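Side-chain contacts in denovo NTF2 (PDB 6W40), which is a computationally designed NTF2-like protein that probably serves as a scaffold for pockets of varied shape: residues I16-T21 and D80-E85; G22-F27 and E56-L61; R68-H73 and V101-I106. All blocks are in the same frame, centred on the assembly; numbering follows the deposited sequence.

Interaction 1: residues I16-T21 and D80-E85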
loop_
_atom_site.group_PDB
_atom_site.type_symbol
_atom_site.label_atom_id
_atom_site.label_comp_id
_atom_site.label_asym_id
_atom_site.label_seq_id
_atom_site.Cartn_x
_atom_site.Cartn_y
_atom_site.Cartn_z
ATOM N N ILE A 16 -0.263 3.006 -4.627
ATOM C CA ILE A 16 -0.152 2.839 -6.073
ATOM C C ILE A 16 0.770 1.675 -6.407
ATOM O O ILE A 16 0.457 0.844 -7.267
ATOM C CB ILE A 16 0.322 4.142 -6.742
ATOM C CG1 ILE A 16 -0.784 5.197 -6.703
ATOM C CG2 ILE A 16 0.757 3.874 -8.178
ATOM C CD1 ILE A 16 -0.726 6.207 -7.844
ATOM N N LYS A 17 1.912 1.587 -5.724
ATOM C CA LYS A 17 2.897 0.559 -6.042
ATOM C C LYS A 17 2.465 -0.812 -5.541
ATOM O O LYS A 17 2.440 -1.781 -6.308
ATOM C CB LYS A 17 4.257 0.928 -5.443
ATOM C CG LYS A 17 4.682 2.359 -5.684
ATOM C CD LYS A 17 4.783 2.671 -7.160
ATOM C CE LYS A 17 5.942 1.938 -7.789
ATOM N NZ LYS A 17 7.195 2.158 -7.019
ATOM N N LEU A 18 2.120 -0.913 -4.258
ATOM C CA LEU A 18 1.980 -2.200 -3.589
ATOM C C LEU A 18 0.537 -2.547 -3.237
ATOM O O LEU A 18 0.308 -3.525 -2.518
ATOM C CB LEU A 18 2.848 -2.221 -2.330
ATOM C CG LEU A 18 4.313 -1.830 -2.549
ATOM C CD1 LEU A 18 4.737 -0.754 -1.560
ATOM C CD2 LEU A 18 5.228 -3.040 -2.449
ATOM N N PHE A 19 -0.438 -1.780 -3.724
ATOM C CA PHE A 19 -1.844 -2.071 -3.461
ATOM C C PHE A 19 -2.651 -1.994 -4.749
ATOM O O PHE A 19 -2.996 -3.029 -5.330
ATOM C CB PHE A 19 -2.411 -1.100 -2.421
ATOM C CG PHE A 19 -3.878 -1.295 -2.127
ATOM C CD1 PHE A 19 -4.637 -0.241 -1.646
ATOM C CD2 PHE A 19 -4.492 -2.526 -2.304
ATOM C CE1 PHE A 19 -5.979 -0.404 -1.369
ATOM C CE2 PHE A 19 -5.835 -2.693 -2.031
ATOM C CZ PHE A 19 -6.578 -1.630 -1.561
ATOM N N MET A 20 -2.973 -0.774 -5.181
ATOM C CA MET A 20 -3.726 -0.537 -6.408
ATOM C C MET A 20 -3.140 -1.344 -7.556
ATOM O O MET A 20 -2.234 -0.872 -8.253
ATOM C CB MET A 20 -3.731 0.955 -6.743
ATOM C CG MET A 20 -4.511 1.317 -7.991
ATOM S SD MET A 20 -4.099 2.967 -8.583
ATOM C CE MET A 20 -4.064 3.862 -7.033
ATOM N N THR A 21 -3.682 -2.552 -7.762
ATOM C CA THR A 21 -3.100 -3.618 -8.580
ATOM C C THR A 21 -1.578 -3.519 -8.612
ATOM O O THR A 21 -0.944 -3.328 -7.570
ATOM C CB THR A 21 -3.692 -3.613 -10.001
ATOM O OG1 THR A 21 -2.962 -4.529 -10.828
ATOM C CG2 THR A 21 -3.679 -2.217 -10.635
ATOM N N ASP A 80 11.239 9.438 5.280
ATOM C CA ASP A 80 10.999 9.556 3.848
ATOM C C ASP A 80 11.382 8.290 3.091
ATOM O O ASP A 80 11.508 8.318 1.863
ATOM C CB ASP A 80 11.758 10.758 3.282
ATOM C CG ASP A 80 13.264 10.617 3.418
ATOM O OD1 ASP A 80 13.716 9.847 4.291
ATOM O OD2 ASP A 80 13.996 11.280 2.653
ATOM N N LYS A 81 11.567 7.179 3.798
ATOM C CA LYS A 81 12.041 5.935 3.207
ATOM C C LYS A 81 11.013 4.836 3.427
ATOM O O LYS A 81 10.535 4.640 4.549
ATOM C CB LYS A 81 13.387 5.519 3.806
ATOM C CG LYS A 81 13.892 4.168 3.327
ATOM C CD LYS A 81 15.135 3.741 4.095
ATOM C CE LYS A 81 16.257 4.761 3.951
ATOM N NZ LYS A 81 17.454 4.398 4.762
ATOM N N LEU A 82 10.681 4.124 2.356
ATOM C CA LEU A 82 9.857 2.927 2.430
ATOM C C LEU A 82 10.755 1.702 2.327
ATOM O O LEU A 82 11.601 1.625 1.430
ATOM C CB LEU A 82 8.816 2.907 1.311
ATOM C CG LEU A 82 8.184 1.534 1.069
ATOM C CD1 LEU A 82 7.148 1.219 2.137
ATOM C CD2 LEU A 82 7.593 1.429 -0.332
ATOM N N VAL A 83 10.578 0.754 3.243
ATOM C CA VAL A 83 11.330 -0.496 3.234
ATOM C C VAL A 83 10.328 -1.640 3.182
ATOM O O VAL A 83 9.494 -1.782 4.084
ATOM C CB VAL A 83 12.251 -0.627 4.455
ATOM C CG1 VAL A 83 13.029 -1.930 4.386
ATOM C CG2 VAL A 83 13.203 0.557 4.530
ATOM N N VAL A 84 10.412 -2.451 2.131
ATOM C CA VAL A 84 9.494 -3.561 1.905
ATOM C C VAL A 84 10.301 -4.843 1.774
ATOM O O VAL A 84 11.289 -4.888 1.032
ATOM C CB VAL A 84 8.629 -3.341 0.650
ATOM C CG1 VAL A 84 7.763 -4.562 0.380
ATOM C CG2 VAL A 84 7.771 -2.100 0.803
ATOM N N GLU A 85 9.884 -5.877 2.498
ATOM C CA GLU A 85 10.365 -7.237 2.300
ATOM C C GLU A 85 9.183 -8.093 1.874
ATOM O O GLU A 85 8.154 -8.110 2.559
ATOM C CB GLU A 85 11.000 -7.798 3.577
ATOM C CG GLU A 85 12.004 -6.873 4.240
ATOM C CD GLU A 85 12.658 -7.508 5.450
ATOM O OE1 GLU A 85 13.703 -8.173 5.284
ATOM O OE2 GLU A 85 12.119 -7.355 6.568
#

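Interaction 2: residues G22-F27 and E56-L61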
loop_
_atom_site.group_PDB
_atom_site.type_symbol
_atom_site.label_atom_id
_atom_site.label_comp_id
_atom_site.label_asym_id
_atom_site.label_seq_id
_atom_site.Cartn_x
_atom_site.Cartn_y
_atom_site.Cartn_z
ATOM N N GLY A 22 -0.979 -3.662 -9.789
ATOM C CA GLY A 22 0.421 -3.333 -9.927
ATOM C C GLY A 22 0.567 -1.843 -10.136
ATOM O O GLY A 22 1.206 -1.148 -9.340
ATOM N N ASP A 23 -0.060 -1.348 -11.204
ATOM C CA ASP A 23 -0.005 0.062 -11.589
ATOM C C ASP A 23 1.431 0.570 -11.649
ATOM O O ASP A 23 1.699 1.753 -11.427
ATOM C CB ASP A 23 -0.846 0.932 -10.652
ATOM C CG ASP A 23 -1.376 2.175 -11.339
ATOM O OD1 ASP A 23 -1.207 2.287 -12.573
ATOM O OD2 ASP A 23 -1.959 3.039 -10.652
ATOM N N TRP A 24 2.370 -0.331 -11.945
ATOM C CA TRP A 24 3.759 0.059 -12.135
ATOM C C TRP A 24 3.972 0.819 -13.435
ATOM O O TRP A 24 5.064 1.359 -13.647
ATOM C CB TRP A 24 4.658 -1.178 -12.081
ATOM C CG TRP A 24 4.750 -1.768 -10.707
ATOM C CD1 TRP A 24 3.854 -2.611 -10.114
ATOM C CD2 TRP A 24 5.792 -1.553 -9.749
ATOM N NE1 TRP A 24 4.277 -2.936 -8.848
ATOM C CE2 TRP A 24 5.465 -2.300 -8.600
ATOM C CE3 TRP A 24 6.974 -0.805 -9.753
ATOM C CZ2 TRP A 24 6.276 -2.319 -7.466
ATOM C CZ3 TRP A 24 7.778 -0.828 -8.626
ATOM C CH2 TRP A 24 7.424 -1.577 -7.498
ATOM N N ASP A 25 2.963 0.867 -14.308
ATOM C CA ASP A 25 3.002 1.790 -15.433
ATOM C C ASP A 25 2.933 3.235 -14.958
ATOM O O ASP A 25 3.468 4.133 -15.618
ATOM C CB ASP A 25 1.854 1.489 -16.397
ATOM C CG ASP A 25 1.751 0.014 -16.740
ATOM O OD1 ASP A 25 2.617 -0.765 -16.291
ATOM O OD2 ASP A 25 0.799 -0.366 -17.456
ATOM N N ALA A 26 2.288 3.474 -13.816
ATOM C CA ALA A 26 2.196 4.802 -13.222
ATOM C C ALA A 26 3.462 5.209 -12.477
ATOM O O ALA A 26 3.471 6.258 -11.824
ATOM C CB ALA A 26 0.991 4.871 -12.279
ATOM N N PHE A 27 4.526 4.404 -12.556
ATOM C CA PHE A 27 5.794 4.776 -11.941
ATOM C C PHE A 27 6.392 6.024 -12.577
ATOM O O PHE A 27 7.156 6.735 -11.917
ATOM C CB PHE A 27 6.780 3.609 -12.037
ATOM C CG PHE A 27 8.098 3.867 -11.366
ATOM C CD1 PHE A 27 8.245 3.664 -10.005
ATOM C CD2 PHE A 27 9.193 4.303 -12.096
ATOM C CE1 PHE A 27 9.456 3.899 -9.380
ATOM C CE2 PHE A 27 10.408 4.540 -11.476
ATOM C CZ PHE A 27 10.538 4.337 -10.117
ATOM N N GLU A 56 12.730 2.542 -18.129
ATOM C CA GLU A 56 13.042 1.489 -19.090
ATOM C C GLU A 56 13.690 0.291 -18.408
ATOM O O GLU A 56 13.380 -0.862 -18.735
ATOM C CB GLU A 56 13.947 2.038 -20.193
ATOM C CG GLU A 56 14.551 0.968 -21.089
ATOM C CD GLU A 56 15.392 1.550 -22.207
ATOM O OE1 GLU A 56 14.857 1.746 -23.318
ATOM O OE2 GLU A 56 16.589 1.821 -21.972
ATOM N N GLU A 57 14.585 0.541 -17.449
ATOM C CA GLU A 57 15.248 -0.562 -16.761
ATOM C C GLU A 57 14.287 -1.290 -15.830
ATOM O O GLU A 57 14.267 -2.527 -15.792
ATOM C CB GLU A 57 16.460 -0.048 -15.984
ATOM C CG GLU A 57 17.280 -1.145 -15.327
ATOM C CD GLU A 57 17.927 -2.073 -16.338
ATOM O OE1 GLU A 57 18.283 -1.602 -17.438
ATOM O OE2 GLU A 57 18.076 -3.275 -16.034
ATOM N N LEU A 58 13.483 -0.541 -15.072
ATOM C CA LEU A 58 12.518 -1.167 -14.174
ATOM C C LEU A 58 11.513 -2.013 -14.944
ATOM O O LEU A 58 11.127 -3.097 -14.491
ATOM C CB LEU A 58 11.801 -0.096 -13.351
ATOM C CG LEU A 58 10.611 -0.559 -12.509
ATOM C CD1 LEU A 58 11.057 -1.541 -11.438
ATOM C CD2 LEU A 58 9.894 0.632 -11.890
ATOM N N ILE A 59 11.084 -1.537 -16.116
ATOM C CA ILE A 59 10.131 -2.290 -16.926
ATOM C C ILE A 59 10.740 -3.610 -17.380
ATOM O O ILE A 59 10.075 -4.654 -17.367
ATOM C CB ILE A 59 9.655 -1.438 -18.118
ATOM C CG1 ILE A 59 8.645 -0.387 -17.650
ATOM C CG2 ILE A 59 9.052 -2.314 -19.206
ATOM C CD1 ILE A 59 8.187 0.544 -18.750
ATOM N N ARG A 60 12.014 -3.591 -17.782
ATOM C CA ARG A 60 12.677 -4.835 -18.162
ATOM C C ARG A 60 12.789 -5.782 -16.975
ATOM O O ARG A 60 12.622 -6.999 -17.123
ATOM C CB ARG A 60 14.062 -4.547 -18.741
ATOM C CG ARG A 60 14.866 -5.812 -18.988
ATOM C CD ARG A 60 16.339 -5.531 -19.188
ATOM N NE ARG A 60 17.143 -6.721 -18.921
ATOM C CZ ARG A 60 17.347 -7.702 -19.794
ATOM N NH1 ARG A 60 16.806 -7.640 -21.004
ATOM N NH2 ARG A 60 18.091 -8.747 -19.458
ATOM N N LEU A 61 13.074 -5.242 -15.788
ATOM C CA LEU A 61 13.158 -6.071 -14.590
ATOM C C LEU A 61 11.833 -6.772 -14.317
ATOM O O LEU A 61 11.800 -7.970 -14.015
ATOM C CB LEU A 61 13.571 -5.213 -13.393
ATOM C CG LEU A 61 13.529 -5.878 -12.017
ATOM C CD1 LEU A 61 14.676 -6.855 -11.852
ATOM C CD2 LEU A 61 13.561 -4.830 -10.925
#

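Interaction 3: residues R68-H73 and V101-I106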
loop_
_atom_site.group_PDB
_atom_site.type_symbol
_atom_site.label_atom_id
_atom_site.label_comp_id
_atom_site.label_asym_id
_atom_site.label_seq_id
_atom_site.Cartn_x
_atom_site.Cartn_y
_atom_site.Cartn_z
ATOM N N ARG A 68 3.281 -8.942 -11.382
ATOM C CA ARG A 68 1.998 -8.264 -11.259
ATOM C C ARG A 68 1.951 -7.353 -10.040
ATOM O O ARG A 68 1.553 -6.190 -10.149
ATOM C CB ARG A 68 0.859 -9.287 -11.194
ATOM C CG ARG A 68 0.592 -10.001 -12.505
ATOM C CD ARG A 68 -0.569 -10.968 -12.369
ATOM N NE ARG A 68 -0.951 -11.547 -13.652
ATOM C CZ ARG A 68 -1.915 -12.447 -13.807
ATOM N NH1 ARG A 68 -2.598 -12.876 -12.755
ATOM N NH2 ARG A 68 -2.197 -12.920 -15.013
ATOM N N ASN A 69 2.355 -7.859 -8.879
ATOM C CA ASN A 69 2.449 -7.058 -7.666
ATOM C C ASN A 69 3.505 -7.694 -6.766
ATOM O O ASN A 69 4.289 -8.541 -7.205
ATOM C CB ASN A 69 1.078 -6.944 -6.985
ATOM C CG ASN A 69 0.995 -5.764 -6.033
ATOM O OD1 ASN A 69 1.803 -4.837 -6.102
ATOM N ND2 ASN A 69 0.017 -5.796 -5.136
ATOM N N ILE A 70 3.526 -7.286 -5.499
ATOM C CA ILE A 70 4.513 -7.751 -4.531
ATOM C C ILE A 70 3.766 -8.264 -3.308
ATOM O O ILE A 70 3.152 -7.478 -2.575
ATOM C CB ILE A 70 5.502 -6.644 -4.139
ATOM C CG1 ILE A 70 6.231 -6.121 -5.375
ATOM C CG2 ILE A 70 6.499 -7.157 -3.109
ATOM C CD1 ILE A 70 7.065 -4.897 -5.111
ATOM N N ARG A 71 3.816 -9.576 -3.084
ATOM C CA ARG A 71 3.258 -10.168 -1.872
ATOM C C ARG A 71 4.089 -9.718 -0.677
ATOM O O ARG A 71 5.205 -10.203 -0.469
ATOM C CB ARG A 71 3.234 -11.689 -1.985
ATOM C CG ARG A 71 2.744 -12.392 -0.729
ATOM C CD ARG A 71 1.309 -12.010 -0.405
ATOM N NE ARG A 71 0.379 -12.458 -1.438
ATOM C CZ ARG A 71 -0.220 -13.645 -1.440
ATOM N NH1 ARG A 71 0.012 -14.510 -0.461
ATOM N NH2 ARG A 71 -1.052 -13.967 -2.421
ATOM N N ILE A 72 3.543 -8.796 0.109
ATOM C CA ILE A 72 4.310 -8.100 1.135
ATOM C C ILE A 72 4.377 -8.946 2.399
ATOM O O ILE A 72 3.358 -9.471 2.866
ATOM C CB ILE A 72 3.693 -6.724 1.424
ATOM C CG1 ILE A 72 3.815 -5.827 0.193
ATOM C CG2 ILE A 72 4.352 -6.084 2.634
ATOM C CD1 ILE A 72 3.123 -4.503 0.341
ATOM N N HIS A 73 5.580 -9.074 2.959
ATOM C CA HIS A 73 5.793 -9.735 4.240
ATOM C C HIS A 73 5.940 -8.752 5.393
ATOM O O HIS A 73 5.381 -8.982 6.470
ATOM C CB HIS A 73 7.035 -10.631 4.178
ATOM C CG HIS A 73 6.953 -11.714 3.147
ATOM N ND1 HIS A 73 8.028 -12.513 2.821
ATOM C CD2 HIS A 73 5.926 -12.131 2.370
ATOM C CE1 HIS A 73 7.667 -13.374 1.886
ATOM N NE2 HIS A 73 6.396 -13.164 1.595
ATOM N N VAL A 101 12.315 -10.572 -2.495
ATOM C CA VAL A 101 12.736 -9.254 -2.955
ATOM C C VAL A 101 12.623 -8.266 -1.802
ATOM O O VAL A 101 11.685 -8.329 -1.000
ATOM C CB VAL A 101 11.900 -8.791 -4.171
ATOM C CG1 VAL A 101 10.418 -8.738 -3.822
ATOM C CG2 VAL A 101 12.389 -7.443 -4.687
ATOM N N GLU A 102 13.600 -7.369 -1.707
ATOM C CA GLU A 102 13.556 -6.239 -0.793
ATOM C C GLU A 102 13.559 -4.962 -1.617
ATOM O O GLU A 102 14.361 -4.823 -2.546
ATOM C CB GLU A 102 14.740 -6.252 0.177
ATOM C CG GLU A 102 14.759 -5.073 1.138
ATOM C CD GLU A 102 15.939 -5.108 2.090
ATOM O OE1 GLU A 102 16.623 -6.149 2.157
ATOM O OE2 GLU A 102 16.183 -4.089 2.770
ATOM N N LEU A 103 12.660 -4.037 -1.290
ATOM C CA LEU A 103 12.534 -2.793 -2.033
ATOM C C LEU A 103 12.656 -1.615 -1.081
ATOM O O LEU A 103 12.035 -1.606 -0.013
ATOM C CB LEU A 103 11.205 -2.727 -2.791
ATOM C CG LEU A 103 10.964 -3.866 -3.781
ATOM C CD1 LEU A 103 10.120 -4.962 -3.146
ATOM C CD2 LEU A 103 10.326 -3.347 -5.058
ATOM N N ILE A 104 13.454 -0.627 -1.473
ATOM C CA ILE A 104 13.651 0.592 -0.699
ATOM C C ILE A 104 13.303 1.771 -1.593
ATOM O O ILE A 104 13.925 1.966 -2.645
ATOM C CB ILE A 104 15.086 0.703 -0.165
ATOM C CG1 ILE A 104 15.371 -0.451 0.796
ATOM C CG2 ILE A 104 15.297 2.046 0.521
ATOM C CD1 ILE A 104 16.830 -0.643 1.095
ATOM N N VAL A 105 12.308 2.551 -1.180
ATOM C CA VAL A 105 11.805 3.678 -1.955
ATOM C C VAL A 105 11.982 4.940 -1.127
ATOM O O VAL A 105 11.480 5.024 0.001
ATOM C CB VAL A 105 10.333 3.488 -2.350
ATOM C CG1 VAL A 105 9.815 4.723 -3.075
ATOM C CG2 VAL A 105 10.174 2.244 -3.209
ATOM N N ILE A 106 12.690 5.918 -1.686
ATOM C CA ILE A 106 12.925 7.201 -1.036
ATOM C C ILE A 106 12.054 8.240 -1.726
ATOM O O ILE A 106 12.130 8.412 -2.949
ATOM C CB ILE A 106 14.407 7.599 -1.087
ATOM C CG1 ILE A 106 15.264 6.539 -0.392
ATOM C CG2 ILE A 106 14.614 8.963 -0.449
ATOM C CD1 ILE A 106 16.742 6.859 -0.384
#

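Interaction 1: residues I16-T21 and D80-E85
Leu18 of segment 16-21 faces Val84 of strand 81-90 with their CA atoms 9.4 Å apart, a spacing that keeps the two backbones from touching and leaves the contact to side chains. Leu18 supplies one half of it alone. Its CG stands beside the backbone N and anti to the carbonyl carbon (chi1 -52°), which sends both methyls out to the sheet. Leu82 reaches back from the strand, and the two leucines meet tip to tip, CD1 of Leu18 lying 3.8 Å from CD2 of Leu82. Val84, two residues further along and on the same face of the strand, behaves differently: it and Leu18 slide past each other in opposite directions, so that the branches pair off. Leu18 CD1 lies 4.1 Å from Val84 CG2, and Leu18 CD2 is equally far, 4.1 Å, from Val84 CG1. The forked leucine thus sits against both prongs of the valine while one of its methyls also serves Leu82. No hydrogen bond or charge pair crosses here; all three residues are buried, and the contact is wholly apolar. It belongs to the main core of an NTF2-like fold, where the N-terminal helix packs into the concave side of the curved sheet. Around it, Ile70 and Ile72 of strand 67-72 also touch Leu18, whose carbonyl receives a weak hydrogen bond from Asn69, while Leu82 packs on Ile75 and Leu77 of strand 74-78 and on Val105 of strand 100-108.

Interaction 2: residues G22-F27 and E56-L61
Leu58 projects from helix 51-65 into the corner between Phe27 and Trp24, joining two helical parts of the NTF2-like fold: the helix itself and the turn after helix 2-18, whose residues 24-26 form a short 3-10 segment. One methyl does nearly all the work. With CG anti to the backbone N (chi1 171°), Leu58 extends CD2 away from its helix and over the Phe27 ring, 3.7 Å from the ring centroid and 11° off the normal. This is a CH-pi contact with the methyl above the middle of the ring; its distances to the six carbons range only from 3.7 Å at Phe27 CG to 4.2 Å at Phe27 CZ. Phe27 has its CG anti to the backbone N (chi1 -177°), which carries the ring out toward helix 51-65, where one face lies under the methyl. Replacing Phe27 by an alanine would probably leave Leu58 CD2 without the aromatic surface it rests on and open a gap toward Val54, Ile112 and Val115, which also pack against the ring. Trp24 receives the same methyl differently. Its side chain crosses that of Leu58 at about a right angle, and the indole presents its benzo edge, with Leu58 CD2 lying near the indole plane. The 3-10 turn that carries both aromatic residues includes a hydrogen bond of 3.0 Å from Ala26 N to Asp23 O. On the helix side, Phe37 of strand 35-41 also packs on Leu58. At the indole edge, Trp24 CE3 stands 3.9 Å from Leu58 CD2.

Interaction 3: residues R68-H73 and V101-I106
Ile70 meets Leu103 and Val101 over one face of the curved sheet of the NTF2-like fold, where strands 67-72 and 100-108 are not direct neighbours: strand 81-90 pairs with each of them and lies between. The nearest CA atoms, those of Ile70 and Val101, are 8.5 Å apart, and only side chains bridge the distance. Ile70 can be followed outward. Its CB points to the other strand, but is still about 5.0 Å from the closest atom there, Leu103 CD1. From CB the chain divides. The CG2 branch, anti to the backbone N, turns to Val101 and lies 4.3 Å from its CG1, with Leu103 CD1 at a similar range. The other branch starts at Ile70 CG1, which stands beside the backbone N (chi1 -58°) and is still 4.6 Å from Leu103 CD1; its extended second torsion (171°) then carries CD1 forward to the closest meeting of the contact. Here isoleucine and leucine reach toward each other tip to tip, the single Ile70 methyl facing both prongs of Leu103. All three residues are buried and apolar, and no hydrogen bond crosses. Trp88 of the intervening strand packs on both Ile70 and Val101, while Trp24 also touches Ile70. Just before it, Arg68 and Asn69 both face Glu89 in a classic beta bulge, an extra residue of the kind that accentuates the twist of a strand. The fork of Leu103 is closed on evenly: Ile70 CD1 lies 3.6 Å from CD1 and 3.6 Å from CD2 of that leucine.

Interactions 1 and 3 lie close together, their centres about 6 Å apart, while interaction 2 is centred about 13 Å from each. Interactions 1 and 3 share one curved sheet, where strand 81-90 pairs with both strands of interaction 3; Leu82 N and Val105 O probably hydrogen-bond between them. Along the chain, both segments of interaction 2 fall between those of interaction 1, and interaction 3 opens only after them, its segments alternating with those of interaction 1. Trp24 links the helical side to the sheet, packing its CZ2 3.6 Å from Ile70 CD1. Together the contacts probably form one apolar core between the helices and the sheet, and interactions 1 and 3 also border the second subunit.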